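Local structure of nigritoxine (Vibrio nigripulchritudo, 5M41) at residues F651-E656 against D710-D715; S581-S586 against L599-N604; D644-I649 against T719-Q724; I671-N676 against N744-L749; G564-G569 against H587-K592. The protein is a bacterial toxin that acts on crustaceans and insects. All blocks are in the same frame, centred on the assembly; numbering follows the deposited sequence.

In the fold
All five contacts belong to the C-terminal part of the chain, built round a six-stranded antiparallel sheet. Contacts 1 and 2 are buried and join neighbouring strands of that sheet by backbone hydrogen bonds; F651 and L599 tie them together, contact 1 adding the R652-D715 salt bridge and contact 2 the H584 ring meeting T600 and E602. Contact 3 is partly buried and sets helix 719-731 on the loop leading into strand 649-652, by apolar packing and a single hydrogen bond from a glutamine side-chain amide. Contact 4, also partly buried, is helix against helix without any hydrogen bond. Contact 5 lies at the surface, where strand 583-589, shared with contact 2, runs out beside a glycine-rich loop.

Contact 1. Residues F651-E656 against D710-D715; sequences FRTDRE and DTLFLD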
# COMPACT_ATOMS: atom_id res chain seq x y z
N PHE A 651 -0.21 -38.30 16.75
CA PHE A 651 0.72 -38.07 17.85
C PHE A 651 -0.05 -38.33 19.15
O PHE A 651 -1.24 -38.06 19.23
CB PHE A 651 1.15 -36.61 17.91
CG PHE A 651 1.97 -36.14 16.73
CD1 PHE A 651 3.35 -35.99 16.85
CD2 PHE A 651 1.35 -35.73 15.55
CE1 PHE A 651 4.10 -35.51 15.78
CE2 PHE A 651 2.10 -35.24 14.49
CZ PHE A 651 3.48 -35.13 14.61
N ARG A 652 0.64 -38.82 20.17
CA ARG A 652 -0.01 -39.05 21.48
C ARG A 652 1.03 -38.91 22.59
O ARG A 652 2.23 -38.96 22.30
CB ARG A 652 -0.71 -40.43 21.54
CG ARG A 652 -0.18 -41.44 20.53
CD ARG A 652 -0.75 -42.84 20.62
NE ARG A 652 -2.21 -42.91 20.54
CZ ARG A 652 -2.91 -43.04 19.42
NH1 ARG A 652 -2.32 -43.10 18.25
NH2 ARG A 652 -4.23 -43.10 19.48
N THR A 653 0.58 -38.71 23.83
CA THR A 653 1.52 -38.61 24.94
C THR A 653 1.95 -40.00 25.36
O THR A 653 1.25 -41.00 25.09
CB THR A 653 0.91 -37.91 26.17
OG1 THR A 653 -0.13 -38.74 26.72
CG2 THR A 653 0.31 -36.56 25.79
N ASP A 654 3.09 -40.08 26.03
CA ASP A 654 3.53 -41.33 26.61
C ASP A 654 2.50 -41.97 27.59
O ASP A 654 2.25 -43.18 27.52
CB ASP A 654 4.88 -41.16 27.30
CG ASP A 654 5.41 -42.46 27.84
OD1 ASP A 654 5.83 -43.31 27.04
OD2 ASP A 654 5.36 -42.64 29.08
N ARG A 655 1.92 -41.15 28.46
CA ARG A 655 1.05 -41.64 29.50
C ARG A 655 -0.31 -42.12 28.95
O ARG A 655 -0.98 -42.93 29.58
CB ARG A 655 0.85 -40.57 30.58
CG ARG A 655 -0.10 -39.46 30.19
CD ARG A 655 -0.13 -38.34 31.22
NE ARG A 655 -0.87 -37.16 30.74
CZ ARG A 655 -0.38 -36.21 29.94
NH1 ARG A 655 0.88 -36.28 29.50
NH2 ARG A 655 -1.14 -35.19 29.56
N GLU A 656 -0.69 -41.62 27.78
CA GLU A 656 -1.98 -41.97 27.20
C GLU A 656 -1.89 -42.97 26.04
O GLU A 656 -2.89 -43.28 25.42
CB GLU A 656 -2.70 -40.71 26.71
CG GLU A 656 -3.29 -39.82 27.80
CD GLU A 656 -3.63 -38.44 27.26
OE1 GLU A 656 -2.77 -37.82 26.61
OE2 GLU A 656 -4.75 -37.96 27.49
N ASP A 710 5.82 -30.61 22.96
CA ASP A 710 6.99 -31.43 23.34
C ASP A 710 6.65 -32.72 24.11
O ASP A 710 7.53 -33.53 24.37
CB ASP A 710 8.03 -30.61 24.12
CG ASP A 710 7.46 -29.97 25.38
OD1 ASP A 710 6.31 -30.27 25.76
OD2 ASP A 710 8.17 -29.16 26.00
N THR A 711 5.38 -32.91 24.49
CA THR A 711 4.96 -34.16 25.17
C THR A 711 4.15 -35.08 24.24
O THR A 711 3.71 -36.16 24.63
CB THR A 711 4.19 -33.89 26.50
OG1 THR A 711 3.01 -33.12 26.26
CG2 THR A 711 5.08 -33.14 27.54
N LEU A 712 3.95 -34.62 23.00
CA LEU A 712 3.25 -35.39 21.98
C LEU A 712 4.22 -36.07 21.02
O LEU A 712 4.90 -35.40 20.24
CB LEU A 712 2.28 -34.48 21.22
CG LEU A 712 1.01 -34.07 22.00
CD1 LEU A 712 0.31 -32.91 21.32
CD2 LEU A 712 0.06 -35.26 22.13
N PHE A 713 4.25 -37.40 21.06
CA PHE A 713 5.15 -38.16 20.18
C PHE A 713 4.44 -38.79 18.96
O PHE A 713 3.33 -39.26 19.07
CB PHE A 713 5.92 -39.23 20.96
CG PHE A 713 6.72 -38.70 22.12
CD1 PHE A 713 8.02 -38.23 21.94
CD2 PHE A 713 6.18 -38.69 23.41
CE1 PHE A 713 8.76 -37.74 23.00
CE2 PHE A 713 6.92 -38.21 24.49
CZ PHE A 713 8.21 -37.72 24.28
N LEU A 714 5.12 -38.81 17.81
CA LEU A 714 4.57 -39.44 16.62
C LEU A 714 4.50 -40.96 16.83
O LEU A 714 5.46 -41.54 17.32
CB LEU A 714 5.47 -39.11 15.41
CG LEU A 714 5.12 -39.68 14.03
CD1 LEU A 714 4.01 -38.87 13.38
CD2 LEU A 714 6.34 -39.65 13.13
N ASP A 715 3.35 -41.57 16.49
CA ASP A 715 3.19 -43.04 16.51
C ASP A 715 4.21 -43.68 15.60
O ASP A 715 4.47 -43.17 14.50
CB ASP A 715 1.82 -43.50 15.97
CG ASP A 715 0.69 -43.16 16.88
OD1 ASP A 715 0.94 -42.53 17.94
OD2 ASP A 715 -0.46 -43.51 16.53
O HOH W 1 4.38 -37.59 26.75
O HOH W 2 1.50 -33.82 28.32
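Strand 713-715, an outermost strand of this six-stranded antiparallel sheet, pairs with strand 649-652 through R652 and F713. These two form a hydrogen-bonded pair: R652 N gives to F713 O at 2.9 Å, and F713 N gives to R652 O at 2.8 Å. Next to it F651 and L714 make a non-hydrogen-bonded pair whose side chains share one face of the sheet. CD1 of L714 lies over the F651 ring, 4.2 Å from its centroid and displaced toward the rim, a CH-pi contact. F651 and L714 also touch helix 667-676 and helix 719-731 respectively, so large apolar residues suit this face.

On the other face R652 reaches along the sheet to D715. Its chain bends at chi3 (56°), which brings NH1 to D715 OD2 at 2.6 Å in a salt bridge. The guanidinium and carboxylate planes are 25° apart, but the N-H points poorly at the oxygen, and the hydrogen bond within the pair is weak. The aliphatic CG and CD of R652 run close past OD1 of the same carboxylate.

Beyond the strands, T653 CA approaches T711 O at 3.3 Å in a CA-H...O contact. One water accepts from D654 N and donates to T711 O, bridging the diverging backbones. T653 OG1 accepts from E656 N, an ST motif, and gives its proton to E656 OE1 at 2.8 Å.

Contact 2. Residues S581-S586 against L599-N604; sequences SFVHHS and LTLESN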
# COMPACT_ATOMS: atom_id res chain seq x y z
N SER A 581 -6.30 -24.40 10.33
CA SER A 581 -6.04 -25.60 11.12
C SER A 581 -6.03 -26.85 10.26
O SER A 581 -7.00 -27.09 9.51
CB SER A 581 -7.12 -25.78 12.18
OG SER A 581 -6.95 -27.03 12.81
N PHE A 582 -4.97 -27.65 10.40
CA PHE A 582 -4.83 -28.94 9.70
C PHE A 582 -4.68 -30.09 10.68
O PHE A 582 -4.20 -31.19 10.33
CB PHE A 582 -3.66 -28.91 8.70
CG PHE A 582 -3.87 -27.93 7.58
CD1 PHE A 582 -4.60 -28.30 6.45
CD2 PHE A 582 -3.40 -26.63 7.68
CE1 PHE A 582 -4.84 -27.39 5.43
CE2 PHE A 582 -3.64 -25.70 6.66
CZ PHE A 582 -4.36 -26.08 5.54
N VAL A 583 -5.12 -29.83 11.92
CA VAL A 583 -5.08 -30.81 13.01
C VAL A 583 -6.40 -30.83 13.77
O VAL A 583 -7.22 -29.93 13.65
CB VAL A 583 -3.93 -30.51 14.02
CG1 VAL A 583 -2.56 -30.64 13.36
CG2 VAL A 583 -4.10 -29.14 14.67
N HIS A 584 -6.57 -31.88 14.56
CA HIS A 584 -7.65 -31.97 15.54
C HIS A 584 -7.21 -32.99 16.54
O HIS A 584 -6.20 -33.69 16.30
CB HIS A 584 -8.99 -32.32 14.89
CG HIS A 584 -8.96 -33.61 14.10
ND1 HIS A 584 -9.05 -34.83 14.69
CD2 HIS A 584 -8.87 -33.84 12.74
CE1 HIS A 584 -9.01 -35.78 13.74
NE2 HIS A 584 -8.89 -35.18 12.55
N HIS A 585 -7.90 -33.08 17.67
CA HIS A 585 -7.67 -34.18 18.59
C HIS A 585 -8.91 -35.02 18.77
O HIS A 585 -10.01 -34.58 18.47
CB HIS A 585 -7.10 -33.73 19.93
CG HIS A 585 -7.97 -32.77 20.71
ND1 HIS A 585 -8.82 -33.18 21.68
CD2 HIS A 585 -8.06 -31.37 20.67
CE1 HIS A 585 -9.43 -32.10 22.22
NE2 HIS A 585 -8.96 -31.00 21.59
N SER A 586 -8.73 -36.25 19.23
CA SER A 586 -9.86 -37.16 19.36
C SER A 586 -9.59 -38.24 20.38
O SER A 586 -8.44 -38.45 20.81
CB SER A 586 -10.19 -37.78 17.99
OG SER A 586 -9.16 -38.66 17.59
N LEU A 599 -3.58 -36.61 19.01
CA LEU A 599 -3.65 -35.50 18.05
C LEU A 599 -3.48 -36.05 16.65
O LEU A 599 -2.64 -36.94 16.41
CB LEU A 599 -2.55 -34.45 18.34
CG LEU A 599 -2.62 -33.15 17.50
CD1 LEU A 599 -2.23 -31.95 18.34
CD2 LEU A 599 -1.78 -33.24 16.22
N THR A 600 -4.27 -35.54 15.72
CA THR A 600 -4.22 -35.99 14.34
C THR A 600 -3.85 -34.86 13.42
O THR A 600 -4.44 -33.78 13.50
CB THR A 600 -5.56 -36.58 13.89
OG1 THR A 600 -5.76 -37.82 14.57
CG2 THR A 600 -5.56 -36.86 12.38
N LEU A 601 -2.87 -35.12 12.57
CA LEU A 601 -2.50 -34.24 11.49
C LEU A 601 -3.19 -34.72 10.23
O LEU A 601 -3.08 -35.90 9.86
CB LEU A 601 -0.97 -34.27 11.29
CG LEU A 601 -0.46 -33.54 10.04
CD1 LEU A 601 -0.72 -32.03 10.12
CD2 LEU A 601 1.01 -33.85 9.79
N GLU A 602 -3.89 -33.80 9.57
CA GLU A 602 -4.62 -34.09 8.35
C GLU A 602 -3.69 -34.06 7.12
O GLU A 602 -3.55 -33.04 6.44
CB GLU A 602 -5.77 -33.09 8.23
CG GLU A 602 -6.82 -33.23 9.33
CD GLU A 602 -7.51 -31.91 9.67
OE1 GLU A 602 -7.63 -31.04 8.79
OE2 GLU A 602 -7.93 -31.73 10.83
N SER A 603 -3.08 -35.21 6.85
CA SER A 603 -1.94 -35.32 5.94
C SER A 603 -2.16 -34.69 4.59
O SER A 603 -1.41 -33.78 4.21
CB SER A 603 -1.58 -36.79 5.76
OG SER A 603 -1.21 -37.35 7.01
N ASN A 604 -3.18 -35.14 3.87
CA ASN A 604 -3.39 -34.71 2.50
C ASN A 604 -3.92 -33.29 2.42
O ASN A 604 -3.58 -32.57 1.46
CB ASN A 604 -4.28 -35.71 1.72
CG ASN A 604 -3.56 -37.02 1.41
OD1 ASN A 604 -2.38 -37.03 1.06
ND2 ASN A 604 -4.27 -38.12 1.53
O HOH W 3 -7.06 -37.25 16.73
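F582 O accepts the backbone N of E602 at 2.7 Å, almost straight at 169°, where the second strand of the hairpin gives way to helix 603-614. Further along the hairpin H584 and T600 form a hydrogen-bonded antiparallel pair, T600 N giving to H584 O at 2.7 Å and H584 N to T600 O at 3.0 Å.

The imidazole of H584 stands with chi1 at 56°, placing CG between its own backbone N and carbonyl carbon. From there the ring lies alongside T600, whose CB sits over one face, 3.9 Å from the centroid, in a CH-pi contact. At the edge of the same ring CD2 meets E602 OE2 at 3.0 Å, with ring and carboxylate planes 28° apart. T600 suits this face because its hydroxyl can still bind H650 and a water shared with S586 OG. The other face is apolar: V583 CG1 touches L599 CD2 at 3.9 Å and L601 CD1 at 4.0 Å, and helix 688-704 packs on V583 and L599.

E602 OE1 forms a salt bridge with K632, whose ammonium also binds S581 O. That lysine probably offsets the negative charge held beside F582 O and V583 O, while the CD2-H of H584, which is probably polarised, points at OE2.

Contact 3. Residues D644-I649 against T719-Q724; sequences DIPDNI and TNYMTQ
The loop 644-649 runs past the first turns of helix 719-731, with I645 and Y721 the nearest residues, their CA atoms 6.0 Å apart. The Y721 side chain lies between the helix and the loop, with CG anti to the carbonyl carbon (chi1 -55°). I645 CG2 and I649 CG1 both meet Y721 CB, each at 3.7 Å, while P646 CB approaches CE1 at 3.7 Å. D647 CB touches CE2 at 3.6 Å, and the backbone N of D647 stands over the centre of one ring face. A tyrosine suits the place because its CB meets both isoleucines while the broad ring reaches P646 and D647.

I649, at the start of strand 649-652, points toward the helix. Its CD1 packs on the backbone of M722, and its CG2 meets the M722 methyl CE at 4.0 Å, the two side chains crossing at about a right angle. L714 packs against both, so the helix is seated on the outermost strand 713-715 and its neighbour 649-652.

At the D644 end of the loop, Q724 of the helix, extended beyond CG, brings NE2 to D644 O at 3.0 Å. The donor stands 69° out of the carbonyl plane. Q724 CD also lies against I645 CD1. As the single hydrogen bond between the segments is steeply tilted, their association probably rests chiefly on the apolar contacts of Y721 with I645, P646 and I649.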
# COMPACT_ATOMS: atom_id res chain seq x y z
N ASP A 644 -1.48 -38.36 -2.02
CA ASP A 644 -0.25 -39.16 -1.87
C ASP A 644 -0.04 -39.83 -0.52
O ASP A 644 0.55 -40.91 -0.46
CB ASP A 644 0.97 -38.31 -2.21
CG ASP A 644 0.88 -37.72 -3.60
OD1 ASP A 644 1.21 -38.45 -4.57
OD2 ASP A 644 0.45 -36.54 -3.72
N ILE A 645 -0.46 -39.18 0.57
CA ILE A 645 -0.26 -39.77 1.89
C ILE A 645 -1.40 -40.75 2.17
O ILE A 645 -2.58 -40.35 2.15
CB ILE A 645 -0.17 -38.74 3.03
CG1 ILE A 645 0.65 -37.49 2.62
CG2 ILE A 645 0.39 -39.40 4.28
CD1 ILE A 645 2.11 -37.77 2.23
N PRO A 646 -1.06 -42.02 2.42
CA PRO A 646 -2.08 -43.08 2.58
C PRO A 646 -3.03 -42.89 3.78
O PRO A 646 -4.10 -43.48 3.79
CB PRO A 646 -1.24 -44.35 2.76
CG PRO A 646 0.06 -44.03 2.06
CD PRO A 646 0.31 -42.58 2.37
N ASP A 647 -2.65 -42.09 4.77
CA ASP A 647 -3.50 -41.90 5.96
C ASP A 647 -3.11 -40.63 6.69
O ASP A 647 -2.07 -40.04 6.40
CB ASP A 647 -3.37 -43.10 6.92
CG ASP A 647 -4.63 -43.33 7.79
OD1 ASP A 647 -5.57 -42.49 7.78
OD2 ASP A 647 -4.68 -44.37 8.49
N ASN A 648 -3.95 -40.22 7.63
CA ASN A 648 -3.61 -39.18 8.59
C ASN A 648 -2.54 -39.66 9.52
O ASN A 648 -2.32 -40.85 9.65
CB ASN A 648 -4.85 -38.76 9.39
CG ASN A 648 -5.84 -37.98 8.55
OD1 ASN A 648 -5.48 -37.44 7.49
ND2 ASN A 648 -7.09 -37.92 9.00
N ILE A 649 -1.90 -38.71 10.18
CA ILE A 649 -0.72 -38.90 11.00
C ILE A 649 -1.12 -38.62 12.45
O ILE A 649 -1.83 -37.67 12.71
CB ILE A 649 0.37 -37.91 10.52
CG1 ILE A 649 1.09 -38.48 9.29
CG2 ILE A 649 1.34 -37.57 11.64
CD1 ILE A 649 1.91 -37.48 8.49
N THR A 719 5.22 -43.24 11.07
CA THR A 719 6.59 -42.93 10.62
C THR A 719 6.72 -42.66 9.12
O THR A 719 7.18 -41.57 8.72
CB THR A 719 7.57 -44.06 10.99
OG1 THR A 719 7.60 -44.19 12.41
CG2 THR A 719 9.04 -43.74 10.47
N ASN A 720 6.33 -43.64 8.31
CA ASN A 720 6.44 -43.53 6.86
C ASN A 720 5.60 -42.39 6.29
O ASN A 720 6.05 -41.71 5.36
CB ASN A 720 6.11 -44.87 6.18
CG ASN A 720 7.20 -45.91 6.41
OD1 ASN A 720 8.24 -45.59 6.99
ND2 ASN A 720 6.96 -47.16 5.96
N TYR A 721 4.43 -42.17 6.86
CA TYR A 721 3.53 -41.11 6.40
C TYR A 721 4.19 -39.76 6.63
O TYR A 721 4.21 -38.92 5.72
CB TYR A 721 2.15 -41.17 7.06
CG TYR A 721 1.42 -42.51 6.94
CD1 TYR A 721 1.59 -43.33 5.81
CD2 TYR A 721 0.56 -42.94 7.95
CE1 TYR A 721 0.92 -44.55 5.71
CE2 TYR A 721 -0.11 -44.15 7.86
CZ TYR A 721 0.07 -44.95 6.75
OH TYR A 721 -0.59 -46.16 6.67
N MET A 722 4.76 -39.57 7.82
CA MET A 722 5.47 -38.33 8.18
C MET A 722 6.70 -38.06 7.29
O MET A 722 6.85 -36.96 6.76
CB MET A 722 5.85 -38.33 9.67
CG MET A 722 6.58 -37.06 10.11
SD MET A 722 5.67 -35.52 9.77
CE MET A 722 4.66 -35.45 11.25
N THR A 723 7.56 -39.07 7.09
CA THR A 723 8.77 -38.88 6.27
C THR A 723 8.40 -38.62 4.81
O THR A 723 9.08 -37.84 4.12
CB THR A 723 9.73 -40.11 6.32
OG1 THR A 723 9.03 -41.28 5.89
CG2 THR A 723 10.29 -40.34 7.73
N GLN A 724 7.34 -39.28 4.33
CA GLN A 724 6.86 -39.06 2.95
C GLN A 724 6.38 -37.61 2.80
O GLN A 724 6.78 -36.89 1.89
CB GLN A 724 5.73 -40.04 2.58
CG GLN A 724 5.33 -39.97 1.10
CD GLN A 724 3.98 -40.63 0.80
OE1 GLN A 724 3.37 -41.26 1.66
NE2 GLN A 724 3.50 -40.46 -0.44

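Contact 4. Residues I671-N676 against N744-L749; sequences ITVVEN and NAAQKL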
# COMPACT_ATOMS: atom_id res chain seq x y z
N ILE A 671 6.57 -28.77 14.35
CA ILE A 671 6.19 -27.36 14.35
C ILE A 671 7.39 -26.47 14.09
O ILE A 671 7.32 -25.54 13.27
CB ILE A 671 5.45 -26.99 15.67
CG1 ILE A 671 4.04 -27.61 15.68
CG2 ILE A 671 5.40 -25.48 15.88
CD1 ILE A 671 3.24 -27.33 16.95
N THR A 672 8.51 -26.77 14.74
CA THR A 672 9.74 -25.97 14.55
C THR A 672 10.14 -25.92 13.07
O THR A 672 10.41 -24.86 12.54
CB THR A 672 10.91 -26.53 15.39
OG1 THR A 672 10.54 -26.50 16.77
CG2 THR A 672 12.20 -25.71 15.18
N VAL A 673 10.12 -27.05 12.39
CA VAL A 673 10.49 -27.06 10.97
C VAL A 673 9.42 -26.33 10.14
O VAL A 673 9.75 -25.47 9.31
CB VAL A 673 10.80 -28.49 10.47
CG1 VAL A 673 10.93 -28.55 8.96
CG2 VAL A 673 12.12 -28.97 11.09
N VAL A 674 8.15 -26.60 10.41
CA VAL A 674 7.07 -26.01 9.62
C VAL A 674 7.12 -24.48 9.69
O VAL A 674 6.99 -23.80 8.66
CB VAL A 674 5.69 -26.53 10.10
CG1 VAL A 674 4.57 -25.62 9.60
CG2 VAL A 674 5.48 -27.95 9.61
N GLU A 675 7.28 -23.98 10.91
CA GLU A 675 7.38 -22.57 11.22
C GLU A 675 8.55 -21.89 10.48
O GLU A 675 8.41 -20.80 9.96
CB GLU A 675 7.58 -22.41 12.72
CG GLU A 675 7.48 -21.00 13.24
CD GLU A 675 7.57 -20.94 14.76
OE1 GLU A 675 8.29 -21.79 15.34
OE2 GLU A 675 6.91 -20.06 15.38
N ASN A 676 9.69 -22.56 10.43
CA ASN A 676 10.83 -22.05 9.66
C ASN A 676 10.65 -22.11 8.14
O ASN A 676 11.32 -21.38 7.43
CB ASN A 676 12.11 -22.78 10.03
CG ASN A 676 13.33 -22.22 9.29
OD1 ASN A 676 13.75 -21.07 9.53
ND2 ASN A 676 13.89 -23.01 8.38
N ASN A 744 16.89 -33.65 14.12
CA ASN A 744 18.12 -32.86 14.07
C ASN A 744 17.93 -31.53 13.36
O ASN A 744 18.46 -30.52 13.82
CB ASN A 744 19.29 -33.68 13.49
CG ASN A 744 19.56 -34.94 14.29
OD1 ASN A 744 19.22 -35.01 15.48
ND2 ASN A 744 20.13 -35.94 13.65
N ALA A 745 17.14 -31.50 12.28
CA ALA A 745 16.85 -30.24 11.58
C ALA A 745 16.17 -29.25 12.53
O ALA A 745 16.51 -28.06 12.56
CB ALA A 745 16.00 -30.49 10.35
N ALA A 746 15.21 -29.75 13.31
CA ALA A 746 14.58 -28.94 14.34
C ALA A 746 15.60 -28.45 15.37
O ALA A 746 15.63 -27.26 15.72
CB ALA A 746 13.44 -29.72 15.01
N GLN A 747 16.42 -29.36 15.86
CA GLN A 747 17.52 -29.01 16.77
C GLN A 747 18.43 -27.90 16.22
O GLN A 747 18.72 -26.94 16.94
CB GLN A 747 18.36 -30.24 17.16
CG GLN A 747 19.23 -30.01 18.40
CD GLN A 747 18.42 -29.52 19.60
OE1 GLN A 747 17.42 -30.14 19.99
NE2 GLN A 747 18.83 -28.38 20.18
N LYS A 748 18.87 -28.03 14.97
CA LYS A 748 19.65 -26.99 14.30
C LYS A 748 18.93 -25.65 14.29
O LYS A 748 19.59 -24.61 14.40
CB LYS A 748 19.96 -27.37 12.85
CG LYS A 748 21.22 -28.20 12.68
CD LYS A 748 21.32 -28.73 11.26
CE LYS A 748 22.48 -29.71 11.15
NZ LYS A 748 22.64 -30.22 9.76
N LEU A 749 17.60 -25.66 14.16
CA LEU A 749 16.86 -24.40 14.14
C LEU A 749 16.80 -23.70 15.49
O LEU A 749 16.80 -22.48 15.54
CB LEU A 749 15.46 -24.60 13.57
CG LEU A 749 15.47 -24.80 12.07
CD1 LEU A 749 14.14 -25.35 11.62
CD2 LEU A 749 15.83 -23.51 11.36
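The carboxamide of N676 is the flat group of this helix-helix packing, and L749 CD2 stands over one face of it, nearly above CG: L749 CD2 is 3.5 Å from N676 CG and 3.6 Å from N676 ND2, close to OD1 as well. CD1 of the same leucine touches N676 CB. Helix 667-676 and helix 739-751 cross here at 64°, and the axes of these short segments approach to 8.9 Å.

A small residue makes such closeness possible. A746 brings its CA within 5.6 Å of that of V673, and its CB faces T672 CB at 4.1 Å. T672 serves both needs of its place: CG2 slides past L749, while OG1 turns back to Q668 O in its own helix. No hydrogen bond joins the two segments. V673 also packs on M726 and L730 of helix 719-731, so its branched side chain stands where three helices meet. Carried anti to the carbonyl carbon (chi1 170° sets CG1 opposite the backbone N), V673 CG2 rests 3.9 Å from A746 N.

Contact 5. Residues G564-G569 against H587-K592; sequences GDLGVG and HTFEQK
F589 is the tightly held part of this contact, its ring caught beneath the loop 564-569 at the end of strand 583-589. L566 CD1 lies over one face, 3.8 Å from the ring centroid, in a CH-pi contact whose nearest approach is to CZ. The opposite face has H587 NE2 above it, toward the rim, from the same strand. D565 O stands at the ring edge, 3.4 Å from CE2, and G567 O comes within 3.2 Å of F589 CB. With chi1 at -63°, F589 directs its ring to the loop, and L478 touches it from outside the two segments. A large flat ring suits a place lined by a leucine methyl and backbone carbonyls.

At the backbone angles of G567, phi 147° and psi 167°, a side chain would press on the carbonyl O of L566, which explains a glycine at this position.

The other end is looser and faces solvent. V568 rests its CG2 against Q591 NE2 at 3.4 Å, the exposed glutamine bent at chi2 to lie across it. E590 turns away from the loop, its OE2 bound to S595. No sound hydrogen bond links the two segments, and the modelled approach of V568 to the F589 backbone is doubtful. The arrangement is that of a connection between antiparallel strands 560-562 and 571-576, folded over an aromatic at the end of the next strand in the sheet.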
# COMPACT_ATOMS: atom_id res chain seq x y z
N GLY A 564 -17.24 -35.01 15.67
CA GLY A 564 -17.39 -36.46 15.67
C GLY A 564 -18.69 -36.90 16.33
O GLY A 564 -19.77 -36.38 16.02
N ASP A 565 -18.58 -37.84 17.28
CA ASP A 565 -19.76 -38.43 17.94
C ASP A 565 -19.77 -38.23 19.45
O ASP A 565 -18.83 -37.67 20.01
CB ASP A 565 -19.81 -39.91 17.64
CG ASP A 565 -20.09 -40.19 16.20
OD1 ASP A 565 -20.82 -39.37 15.58
OD2 ASP A 565 -19.58 -41.20 15.67
N LEU A 566 -20.84 -38.69 20.10
CA LEU A 566 -20.96 -38.59 21.56
C LEU A 566 -21.70 -39.79 22.20
O LEU A 566 -22.81 -40.12 21.81
CB LEU A 566 -21.63 -37.27 21.95
CG LEU A 566 -21.76 -37.00 23.46
CD1 LEU A 566 -20.41 -36.64 24.07
CD2 LEU A 566 -22.76 -35.88 23.70
N GLY A 567 -21.06 -40.40 23.19
CA GLY A 567 -21.61 -41.56 23.89
C GLY A 567 -20.48 -42.47 24.31
O GLY A 567 -19.34 -42.32 23.84
N VAL A 568 -20.79 -43.43 25.18
CA VAL A 568 -19.78 -44.28 25.82
C VAL A 568 -18.83 -45.03 24.87
O VAL A 568 -17.61 -44.96 25.03
CB VAL A 568 -20.36 -45.23 26.90
CG1 VAL A 568 -19.33 -46.26 27.35
CG2 VAL A 568 -20.83 -44.42 28.11
N GLY A 569 -19.34 -45.73 23.87
CA GLY A 569 -18.37 -46.42 22.98
C GLY A 569 -17.72 -45.56 21.90
O GLY A 569 -16.87 -46.07 21.16
N HIS A 587 -10.65 -38.94 20.76
CA HIS A 587 -10.62 -39.91 21.84
C HIS A 587 -11.90 -40.67 21.82
O HIS A 587 -12.87 -40.27 21.18
CB HIS A 587 -10.48 -39.18 23.18
CG HIS A 587 -11.61 -38.23 23.46
ND1 HIS A 587 -11.46 -36.90 23.39
CD2 HIS A 587 -12.95 -38.47 23.79
CE1 HIS A 587 -12.63 -36.30 23.66
NE2 HIS A 587 -13.55 -37.27 23.91
N THR A 588 -11.93 -41.78 22.54
CA THR A 588 -13.18 -42.50 22.76
C THR A 588 -13.63 -42.20 24.19
O THR A 588 -12.84 -42.34 25.13
CB THR A 588 -13.02 -44.02 22.58
OG1 THR A 588 -12.36 -44.57 23.72
CG2 THR A 588 -12.22 -44.36 21.35
N PHE A 589 -14.87 -41.76 24.33
CA PHE A 589 -15.51 -41.58 25.63
C PHE A 589 -15.61 -42.93 26.34
O PHE A 589 -15.97 -43.93 25.72
CB PHE A 589 -16.92 -41.02 25.47
CG PHE A 589 -16.96 -39.65 24.85
CD1 PHE A 589 -16.81 -38.51 25.63
CD2 PHE A 589 -17.18 -39.50 23.48
CE1 PHE A 589 -16.86 -37.24 25.06
CE2 PHE A 589 -17.22 -38.24 22.90
CZ PHE A 589 -17.06 -37.11 23.69
N GLU A 590 -15.24 -42.98 27.61
CA GLU A 590 -15.44 -44.21 28.37
C GLU A 590 -16.59 -43.98 29.32
O GLU A 590 -17.14 -42.88 29.34
CB GLU A 590 -14.17 -44.64 29.10
CG GLU A 590 -13.01 -44.97 28.14
CD GLU A 590 -13.20 -46.26 27.35
OE1 GLU A 590 -14.27 -46.90 27.43
OE2 GLU A 590 -12.27 -46.65 26.62
N GLN A 591 -16.99 -45.02 30.07
CA GLN A 591 -18.07 -44.89 31.04
C GLN A 591 -17.71 -43.73 31.98
O GLN A 591 -18.54 -42.89 32.29
CB GLN A 591 -18.32 -46.21 31.80
CG GLN A 591 -19.78 -46.50 32.13
CD GLN A 591 -20.49 -47.41 31.13
OE1 GLN A 591 -20.17 -48.61 31.01
NE2 GLN A 591 -21.48 -46.86 30.42
N LYS A 592 -16.44 -43.68 32.37
CA LYS A 592 -15.86 -42.50 33.01
C LYS A 592 -14.56 -42.11 32.31
O LYS A 592 -13.74 -42.98 31.97
CB LYS A 592 -15.59 -42.78 34.49
CG LYS A 592 -15.57 -41.54 35.36
CD LYS A 592 -15.40 -41.91 36.82
CE LYS A 592 -13.98 -42.37 37.13
NZ LYS A 592 -13.89 -42.97 38.49